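Local coordinates for protein similar to metal-dependent hydrolase (Staphylococcus aureus subsp. aureus Mu50, PDB 3ESH) that is probably a metal-dependent hydrolase of the metallo-beta-lactamase superfamily, its natural substrate not established, at residues K17-A22 with E40-N45; L46-I51 with F249-N254; P175-Q180 with I192-Q197. All blocks are in the same frame, centred on the assembly; numbering follows the deposited sequence.

Contact 1 (17-22 with 40-45) lies towards the surface and is partly buried, while contact 2 (46-51 with 249-254) and contact 3 (175-180 with 192-197) are buried. Contacts 1 and 2 share strand 43-47: its start pairs with strand 15-19, and its end runs on into the meeting with the loop 249-254. They touch where Met18 CG packs on Leu46 CD1. Contact 3 sits about 33 Å from contact 1, centre to centre, in a different sheet. Its chemistry is a backbone ladder over an aliphatic face; contact 2 relies on a tyrosine and a histidine ring packed on prolines and backbone, with two hydrogen bonds, and contact 1 on backbone bonds beside a subunit interface.

Contact 1 of 3, residues K17-A22 with E40-N45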
loop_
_atom_site.group_PDB
_atom_site.type_symbol
_atom_site.label_atom_id
_atom_site.label_comp_id
_atom_site.label_asym_id
_atom_site.label_seq_id
_atom_site.Cartn_x
_atom_site.Cartn_y
_atom_site.Cartn_z
ATOM N N LYS A 17 -30.649 6.222 -20.702
ATOM C CA LYS A 17 -31.301 4.995 -20.298
ATOM C C LYS A 17 -30.202 3.940 -20.225
ATOM O O LYS A 17 -29.622 3.565 -21.246
ATOM C CB LYS A 17 -32.400 4.599 -21.296
ATOM C CG LYS A 17 -33.619 5.539 -21.276
ATOM C CD LYS A 17 -34.900 4.885 -21.837
ATOM C CE LYS A 17 -34.994 4.932 -23.353
ATOM N NZ LYS A 17 -35.232 6.329 -23.837
HETATM N N MSE A 18 -29.901 3.502 -19.001
HETATM C CA MSE A 18 -28.868 2.510 -18.763
HETATM C C MSE A 18 -29.492 1.193 -18.343
HETATM O O MSE A 18 -30.551 1.180 -17.734
HETATM C CB MSE A 18 -27.922 2.991 -17.660
HETATM C CG MSE A 18 -27.197 4.277 -17.926
HETATM SE SE MSE A 18 -26.199 4.185 -19.544
HETATM C CE MSE A 18 -27.229 5.466 -20.505
ATOM N N ASP A 19 -28.822 0.089 -18.662
ATOM C CA ASP A 19 -29.292 -1.248 -18.302
ATOM C C ASP A 19 -29.469 -1.382 -16.776
ATOM O O ASP A 19 -28.556 -1.117 -16.017
ATOM C CB ASP A 19 -28.311 -2.308 -18.813
ATOM C CG ASP A 19 -28.770 -3.732 -18.508
ATOM O OD1 ASP A 19 -29.630 -4.273 -19.246
ATOM O OD2 ASP A 19 -28.276 -4.310 -17.507
ATOM N N GLY A 20 -30.662 -1.796 -16.346
ATOM C CA GLY A 20 -30.930 -1.948 -14.924
ATOM C C GLY A 20 -29.983 -2.904 -14.217
ATOM O O GLY A 20 -29.493 -2.616 -13.122
ATOM N N GLY A 21 -29.709 -4.042 -14.847
ATOM C CA GLY A 21 -28.819 -5.003 -14.231
ATOM C C GLY A 21 -27.471 -4.404 -13.885
ATOM O O GLY A 21 -26.878 -4.739 -12.867
ATOM N N ALA A 22 -26.986 -3.513 -14.740
ATOM C CA ALA A 22 -25.690 -2.886 -14.514
ATOM C C ALA A 22 -25.769 -1.816 -13.432
ATOM O O ALA A 22 -24.789 -1.560 -12.708
ATOM C CB ALA A 22 -25.163 -2.285 -15.815
ATOM N N GLU A 40 -38.797 -2.755 -21.790
ATOM C CA GLU A 40 -38.674 -4.022 -22.509
ATOM C C GLU A 40 -37.210 -4.364 -22.786
ATOM O O GLU A 40 -36.871 -5.508 -23.064
ATOM C CB GLU A 40 -39.458 -3.918 -23.823
ATOM C CG GLU A 40 -39.170 -4.990 -24.877
ATOM C CD GLU A 40 -39.810 -6.334 -24.560
ATOM O OE1 GLU A 40 -39.466 -6.925 -23.501
ATOM O OE2 GLU A 40 -40.655 -6.802 -25.372
ATOM N N ARG A 41 -36.340 -3.368 -22.705
ATOM C CA ARG A 41 -34.927 -3.591 -22.962
ATOM C C ARG A 41 -34.068 -3.604 -21.704
ATOM O O ARG A 41 -32.850 -3.469 -21.792
ATOM C CB ARG A 41 -34.395 -2.533 -23.913
ATOM C CG ARG A 41 -35.181 -2.395 -25.188
ATOM C CD ARG A 41 -34.432 -1.477 -26.127
ATOM N NE ARG A 41 -35.234 -1.069 -27.279
ATOM C CZ ARG A 41 -36.250 -0.212 -27.219
ATOM N NH1 ARG A 41 -36.602 0.335 -26.053
ATOM N NH2 ARG A 41 -36.906 0.109 -28.333
ATOM N N ASN A 42 -34.703 -3.760 -20.545
ATOM C CA ASN A 42 -34.003 -3.815 -19.267
ATOM C C ASN A 42 -33.333 -2.499 -18.905
ATOM O O ASN A 42 -32.501 -2.441 -17.995
ATOM C CB ASN A 42 -32.938 -4.917 -19.282
ATOM C CG ASN A 42 -32.654 -5.477 -17.896
ATOM O OD1 ASN A 42 -31.545 -5.935 -17.605
ATOM N ND2 ASN A 42 -33.668 -5.455 -17.037
ATOM N N GLN A 43 -33.693 -1.442 -19.618
ATOM C CA GLN A 43 -33.121 -0.127 -19.366
ATOM C C GLN A 43 -33.993 0.658 -18.409
ATOM O O GLN A 43 -35.215 0.610 -18.521
ATOM C CB GLN A 43 -33.023 0.676 -20.667
ATOM C CG GLN A 43 -32.498 -0.078 -21.882
ATOM C CD GLN A 43 -32.520 0.777 -23.144
ATOM O OE1 GLN A 43 -33.584 1.184 -23.612
ATOM N NE2 GLN A 43 -31.342 1.062 -23.691
ATOM N N ILE A 44 -33.376 1.375 -17.470
ATOM C CA ILE A 44 -34.131 2.216 -16.545
ATOM C C ILE A 44 -33.789 3.649 -16.926
ATOM O O ILE A 44 -32.693 3.913 -17.419
ATOM C CB ILE A 44 -33.774 1.969 -15.062
ATOM C CG1 ILE A 44 -32.364 2.468 -14.764
ATOM C CG2 ILE A 44 -33.952 0.482 -14.733
ATOM C CD1 ILE A 44 -32.013 2.496 -13.286
ATOM N N ASN A 45 -34.722 4.571 -16.709
ATOM C CA ASN A 45 -34.518 5.958 -17.078
ATOM C C ASN A 45 -33.761 6.758 -16.038
ATOM O O ASN A 45 -34.195 6.866 -14.891
ATOM C CB ASN A 45 -35.855 6.636 -17.353
ATOM C CG ASN A 45 -35.684 7.974 -18.021
ATOM O OD1 ASN A 45 -35.153 8.054 -19.129
ATOM N ND2 ASN A 45 -36.120 9.042 -17.350
#
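The carbonyl oxygen of Asn42 takes the N-H of Gly20 almost head-on, with N to O 2.6 Å and an N-H...O angle of 175°; Asp19 CA also turns its hydrogen to this oxygen, 3.4 Å from CA. Two residues along, past the pair Asp19-Gln43, Met18 and Ile44 bond in both directions. The bond from Ile44 N to Met18 O is the shorter at 2.8 Å, and that from Met18 N to Ile44 O, 3.2 Å, is more bent. These bonds zip strand 15-19 to strand 43-47 in a two-stranded antiparallel sheet, with Lys17-Asn45 and Asp19-Gln43 as non-hydrogen-bonded pairs. The strand then turns directly into helix 20-24, for which Asp19 is the N-cap: its OD2 accepts from Ala22 N on the anti side of the carboxylate. Asp19 CG stands anti to the backbone N (chi1 -178°), and OD1 accepts from the backbone N of Lys29 of the second subunit, so one carboxylate serves both a helix start and the interface. Ile44 lays its CG2 methyl on Gly20 CA at 3.9 Å, and Trp32 of helix 29-32 packs against the same side chain. Beside Asn45, the Lys17 chain passes with CG 3.6 Å from Asn45 OD1. Bends at chi3 and chi4 then carry the ammonium to a salt bridge with Asp82.

Contact 2 of 3, residues L46-I51 with F249-N254; sequences LPTHPI and FYHDEN
Tyr250 packs its ring against the backbone of residues 48-50, with His49 N over the centre of one face, 3.8 Å above the plane. The phenol ring is brought there by a first torsion that sets CG anti to the backbone N (chi1 175°). Thr48 CA lies 3.6 Å from Tyr250 CE2, and Pro50 CG rests 4.0 Å from Tyr250 CE1. At the far end Tyr250 OH is hydrogen-bonded to Asp112 O. His49 N returns a nearly straight bond, 174° at the hydrogen, to Tyr250 O, while Pro47 O accepts from His251 ND1 at 2.9 Å, lying somewhat off the imidazole plane. The same Pro47 oxygen meets the hydrogen on His251 CA. The segment 249-254 is the loop between strands 246-248 and 255-259 of a seven-stranded mixed sheet, in a chain of the metallo-beta-lactamase superfamily. His251 also touches Asp206, which with His110 and His185 surrounds a possible, unconfirmed empty metal site; Pro47 O holds ND1 there, and a weak bond to Asp112 OD2 meets NE2. Packing is less close towards Ile51, whose CD1 is 4.2 Å from Phe249 O; a modelled water sits between Phe249 O and His49 O, too near the latter for its bonds to be certain. At the partly exposed end Glu253 rests CA and CB on the Pro47 ring, CA 3.6 Å from Pro47 CG, and Glu253 OE2 packs against Asn45 CB.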
loop_
_atom_site.group_PDB
_atom_site.type_symbol
_atom_site.label_atom_id
_atom_site.label_comp_id
_atom_site.label_asym_id
_atom_site.label_seq_id
_atom_site.Cartn_x
_atom_site.Cartn_y
_atom_site.Cartn_z
ATOM N N LEU A 46 -32.637 7.338 -16.454
ATOM C CA LEU A 46 -31.811 8.128 -15.560
ATOM C C LEU A 46 -31.568 9.553 -16.023
ATOM O O LEU A 46 -30.737 9.800 -16.901
ATOM C CB LEU A 46 -30.448 7.465 -15.350
ATOM C CG LEU A 46 -30.349 6.115 -14.638
ATOM C CD1 LEU A 46 -28.917 5.651 -14.729
ATOM C CD2 LEU A 46 -30.793 6.226 -13.178
ATOM N N PRO A 47 -32.292 10.517 -15.439
ATOM C CA PRO A 47 -32.088 11.908 -15.833
ATOM C C PRO A 47 -30.638 12.304 -15.503
ATOM O O PRO A 47 -30.023 11.744 -14.592
ATOM C CB PRO A 47 -33.068 12.680 -14.947
ATOM C CG PRO A 47 -34.147 11.695 -14.699
ATOM C CD PRO A 47 -33.414 10.393 -14.498
ATOM N N THR A 48 -30.106 13.259 -16.257
ATOM C CA THR A 48 -28.773 13.786 -15.994
ATOM C C THR A 48 -29.054 15.274 -15.747
ATOM O O THR A 48 -28.881 16.111 -16.634
ATOM C CB THR A 48 -27.830 13.596 -17.204
ATOM O OG1 THR A 48 -28.375 14.272 -18.350
ATOM C CG2 THR A 48 -27.662 12.116 -17.531
ATOM N N HIS A 49 -29.525 15.576 -14.537
ATOM C CA HIS A 49 -29.899 16.937 -14.147
ATOM C C HIS A 49 -28.930 17.622 -13.180
ATOM O O HIS A 49 -28.927 17.349 -11.982
ATOM C CB HIS A 49 -31.300 16.946 -13.514
ATOM C CG HIS A 49 -32.402 16.512 -14.435
ATOM N ND1 HIS A 49 -32.245 16.401 -15.798
ATOM C CD2 HIS A 49 -33.684 16.158 -14.174
ATOM C CE1 HIS A 49 -33.383 15.990 -16.340
ATOM N NE2 HIS A 49 -34.269 15.835 -15.376
ATOM N N PRO A 50 -28.097 18.537 -13.689
ATOM C CA PRO A 50 -27.164 19.211 -12.784
ATOM C C PRO A 50 -27.860 19.941 -11.638
ATOM O O PRO A 50 -29.025 20.297 -11.735
ATOM C CB PRO A 50 -26.412 20.145 -13.718
ATOM C CG PRO A 50 -26.335 19.325 -14.973
ATOM C CD PRO A 50 -27.763 18.822 -15.094
ATOM N N ILE A 51 -27.130 20.163 -10.550
ATOM C CA ILE A 51 -27.676 20.833 -9.385
ATOM C C ILE A 51 -27.179 22.263 -9.276
ATOM O O ILE A 51 -25.992 22.500 -9.057
ATOM C CB ILE A 51 -27.308 20.054 -8.098
ATOM C CG1 ILE A 51 -27.897 18.644 -8.179
ATOM C CG2 ILE A 51 -27.800 20.799 -6.858
ATOM C CD1 ILE A 51 -27.560 17.752 -7.004
ATOM N N PHE A 249 -30.383 14.362 -5.514
ATOM C CA PHE A 249 -30.118 13.393 -6.562
ATOM C C PHE A 249 -29.936 14.019 -7.926
ATOM O O PHE A 249 -30.501 15.065 -8.228
ATOM C CB PHE A 249 -31.236 12.365 -6.597
ATOM C CG PHE A 249 -31.296 11.521 -5.362
ATOM C CD1 PHE A 249 -30.421 10.438 -5.204
ATOM C CD2 PHE A 249 -32.169 11.851 -4.318
ATOM C CE1 PHE A 249 -30.413 9.698 -4.028
ATOM C CE2 PHE A 249 -32.168 11.116 -3.144
ATOM C CZ PHE A 249 -31.286 10.036 -2.992
ATOM N N TYR A 250 -29.132 13.358 -8.745
ATOM C CA TYR A 250 -28.811 13.822 -10.081
ATOM C C TYR A 250 -29.453 12.889 -11.089
ATOM O O TYR A 250 -29.872 13.324 -12.155
ATOM C CB TYR A 250 -27.285 13.805 -10.249
ATOM C CG TYR A 250 -26.746 14.147 -11.628
ATOM C CD1 TYR A 250 -26.447 15.464 -11.979
ATOM C CD2 TYR A 250 -26.467 13.143 -12.554
ATOM C CE1 TYR A 250 -25.871 15.768 -13.219
ATOM C CE2 TYR A 250 -25.892 13.435 -13.790
ATOM C CZ TYR A 250 -25.594 14.750 -14.114
ATOM O OH TYR A 250 -24.998 15.024 -15.322
ATOM N N HIS A 251 -29.526 11.607 -10.723
ATOM C CA HIS A 251 -30.073 10.553 -11.582
ATOM C C HIS A 251 -31.475 10.039 -11.277
ATOM O O HIS A 251 -32.038 9.301 -12.092
ATOM C CB HIS A 251 -29.165 9.314 -11.567
ATOM C CG HIS A 251 -27.908 9.457 -12.362
ATOM N ND1 HIS A 251 -27.891 9.978 -13.636
ATOM C CD2 HIS A 251 -26.638 9.090 -12.086
ATOM C CE1 HIS A 251 -26.659 9.922 -14.114
ATOM N NE2 HIS A 251 -25.880 9.385 -13.190
ATOM N N ASP A 252 -32.037 10.366 -10.121
ATOM C CA ASP A 252 -33.358 9.827 -9.804
ATOM C C ASP A 252 -34.474 10.472 -10.638
ATOM O O ASP A 252 -34.687 11.676 -10.577
ATOM C CB ASP A 252 -33.632 9.963 -8.295
ATOM C CG ASP A 252 -34.684 8.982 -7.802
ATOM O OD1 ASP A 252 -34.500 8.400 -6.709
ATOM O OD2 ASP A 252 -35.699 8.799 -8.512
ATOM N N GLU A 253 -35.190 9.662 -11.409
ATOM C CA GLU A 253 -36.262 10.180 -12.254
ATOM C C GLU A 253 -37.472 10.730 -11.510
ATOM O O GLU A 253 -38.105 11.671 -11.981
ATOM C CB GLU A 253 -36.755 9.114 -13.240
ATOM C CG GLU A 253 -37.394 7.887 -12.590
ATOM C CD GLU A 253 -37.919 6.870 -13.607
ATOM O OE1 GLU A 253 -38.019 5.666 -13.245
ATOM O OE2 GLU A 253 -38.240 7.268 -14.751
ATOM N N ASN A 254 -37.783 10.157 -10.353
ATOM C CA ASN A 254 -38.944 10.586 -9.587
ATOM C C ASN A 254 -38.666 11.746 -8.661
ATOM O O ASN A 254 -39.386 12.743 -8.665
ATOM C CB ASN A 254 -39.482 9.427 -8.741
ATOM C CG ASN A 254 -39.452 8.110 -9.476
ATOM O OD1 ASN A 254 -38.712 7.186 -9.103
ATOM N ND2 ASN A 254 -40.241 8.013 -10.540
HETATM O O HOH W 1 -30.342 16.957 -10.054
#

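Contact 3 of 3, residues P175-Q180 with I192-Q197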
loop_
_atom_site.group_PDB
_atom_site.type_symbol
_atom_site.label_atom_id
_atom_site.label_comp_id
_atom_site.label_asym_id
_atom_site.label_seq_id
_atom_site.Cartn_x
_atom_site.Cartn_y
_atom_site.Cartn_z
ATOM N N PRO A 175 -17.700 29.242 1.284
ATOM C CA PRO A 175 -18.205 28.754 2.572
ATOM C C PRO A 175 -19.492 27.937 2.490
ATOM O O PRO A 175 -20.417 28.283 1.743
ATOM C CB PRO A 175 -18.374 30.044 3.378
ATOM C CG PRO A 175 -17.245 30.890 2.866
ATOM C CD PRO A 175 -17.378 30.678 1.367
ATOM N N GLY A 176 -19.543 26.851 3.258
ATOM C CA GLY A 176 -20.731 26.017 3.266
ATOM C C GLY A 176 -20.757 24.864 2.267
ATOM O O GLY A 176 -21.499 23.890 2.453
ATOM N N ILE A 177 -19.964 24.964 1.207
ATOM C CA ILE A 177 -19.918 23.913 0.199
ATOM C C ILE A 177 -18.632 23.116 0.394
ATOM O O ILE A 177 -17.541 23.644 0.209
ATOM C CB ILE A 177 -19.916 24.496 -1.219
ATOM C CG1 ILE A 177 -20.930 25.645 -1.332
ATOM C CG2 ILE A 177 -20.239 23.405 -2.221
ATOM C CD1 ILE A 177 -22.372 25.235 -1.238
ATOM N N LYS A 178 -18.759 21.844 0.769
ATOM C CA LYS A 178 -17.579 21.008 1.005
ATOM C C LYS A 178 -17.498 19.748 0.140
ATOM O O LYS A 178 -18.371 18.886 0.194
ATOM C CB LYS A 178 -17.502 20.612 2.487
ATOM C CG LYS A 178 -17.551 21.808 3.449
ATOM C CD LYS A 178 -17.247 21.410 4.888
ATOM C CE LYS A 178 -17.355 22.613 5.833
ATOM N NZ LYS A 178 -16.971 22.319 7.250
HETATM N N MSE A 179 -16.442 19.654 -0.661
HETATM C CA MSE A 179 -16.233 18.493 -1.528
HETATM C C MSE A 179 -15.395 17.473 -0.779
HETATM O O MSE A 179 -14.509 17.844 -0.012
HETATM C CB MSE A 179 -15.511 18.919 -2.799
HETATM C CG MSE A 179 -16.302 19.927 -3.546
HETATM SE SE MSE A 179 -15.285 20.536 -5.037
HETATM C CE MSE A 179 -15.797 19.234 -6.285
ATOM N N GLN A 180 -15.656 16.192 -1.004
ATOM C CA GLN A 180 -14.913 15.150 -0.295
ATOM C C GLN A 180 -14.704 13.849 -1.079
ATOM O O GLN A 180 -15.652 13.175 -1.481
ATOM C CB GLN A 180 -15.626 14.862 1.023
ATOM C CG GLN A 180 -14.952 13.837 1.884
ATOM C CD GLN A 180 -15.707 13.609 3.180
ATOM O OE1 GLN A 180 -15.576 12.556 3.814
ATOM N NE2 GLN A 180 -16.501 14.601 3.589
ATOM N N ILE A 192 -20.557 15.867 -2.345
ATOM C CA ILE A 192 -20.593 17.271 -1.945
ATOM C C ILE A 192 -21.664 17.537 -0.888
ATOM O O ILE A 192 -22.770 16.997 -0.955
ATOM C CB ILE A 192 -20.850 18.167 -3.188
ATOM C CG1 ILE A 192 -19.762 17.899 -4.237
ATOM C CG2 ILE A 192 -20.858 19.625 -2.796
ATOM C CD1 ILE A 192 -20.123 18.308 -5.656
ATOM N N THR A 193 -21.331 18.360 0.096
ATOM C CA THR A 193 -22.271 18.705 1.152
ATOM C C THR A 193 -22.509 20.213 1.162
ATOM O O THR A 193 -21.599 20.996 0.882
ATOM C CB THR A 193 -21.753 18.277 2.544
ATOM O OG1 THR A 193 -20.464 18.848 2.767
ATOM C CG2 THR A 193 -21.652 16.766 2.643
ATOM N N ILE A 194 -23.736 20.608 1.486
ATOM C CA ILE A 194 -24.113 22.013 1.542
ATOM C C ILE A 194 -24.675 22.318 2.925
ATOM O O ILE A 194 -25.539 21.597 3.414
ATOM C CB ILE A 194 -25.190 22.320 0.492
ATOM C CG1 ILE A 194 -24.805 21.677 -0.835
ATOM C CG2 ILE A 194 -25.327 23.815 0.303
ATOM C CD1 ILE A 194 -25.853 21.795 -1.911
ATOM N N GLU A 195 -24.183 23.379 3.556
ATOM C CA GLU A 195 -24.656 23.768 4.884
ATOM C C GLU A 195 -24.793 25.277 5.022
ATOM O O GLU A 195 -23.865 26.009 4.731
ATOM C CB GLU A 195 -23.709 23.250 5.964
ATOM C CG GLU A 195 -23.796 21.751 6.220
ATOM C CD GLU A 195 -22.708 21.240 7.173
ATOM O OE1 GLU A 195 -21.603 20.887 6.689
ATOM O OE2 GLU A 195 -22.954 21.204 8.401
ATOM N N SER A 196 -25.967 25.728 5.450
ATOM C CA SER A 196 -26.253 27.147 5.665
ATOM C C SER A 196 -27.202 27.185 6.853
ATOM O O SER A 196 -28.161 26.413 6.896
ATOM C CB SER A 196 -26.920 27.764 4.433
ATOM O OG SER A 196 -26.943 29.185 4.522
ATOM N N GLN A 197 -26.951 28.076 7.810
ATOM C CA GLN A 197 -27.784 28.131 9.008
ATOM C C GLN A 197 -27.646 26.747 9.635
ATOM O O GLN A 197 -26.538 26.222 9.747
ATOM C CB GLN A 197 -29.258 28.374 8.663
ATOM C CG GLN A 197 -29.706 29.815 8.724
ATOM C CD GLN A 197 -28.895 30.717 7.826
ATOM O OE1 GLN A 197 -27.721 30.990 8.094
ATOM N NE2 GLN A 197 -29.513 31.185 6.750
#
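Strands 177-180 and 192-196 run antiparallel at 161°, their axes 4.8 Å apart at closest approach, as the two arms of a beta hairpin. Lys178 and Thr193 form the hydrogen-bonded pair: Lys178 N gives to Thr193 O and Thr193 N to Lys178 O, both 3.0 Å long. Gly176 O extends the ladder by accepting from Glu195 N, just where the chain enters the strand. The hairpin belongs to a seven-stranded mixed sheet, and its isoleucine face looks across to strands 6-10, 51-54 and 103-105 of the other large sheet, an arrangement consistent with the alpha-beta/beta-alpha sandwich of the metallo-beta-lactamase fold. On that face Ile177 and Ile194 run alongside each other in the same direction, with Ile177 CD1 3.6 Å from Ile194 CG2. The other branch of Ile177, CG2, lies anti to the backbone N and reaches Ile192 CG2 at 3.9 Å. Met179, a selenomethionine, runs alongside Ile192 with CG 4.1 Å from Ile192 CG1, and Leu105 packs against both. The opposite face is polar. Lys178 leads out with an extended chain, but Lys178 NZ stays 4.9 Å from Glu195 OE1, too far for a salt bridge, while Glu195 has its salt bridge with Lys200. Thr193 OG1, set between the backbone N and the carbonyl carbon (chi1 55°), sends a weak hydrogen bond of 3.3 Å to Lys178 O, the oxygen that Thr193 N already holds.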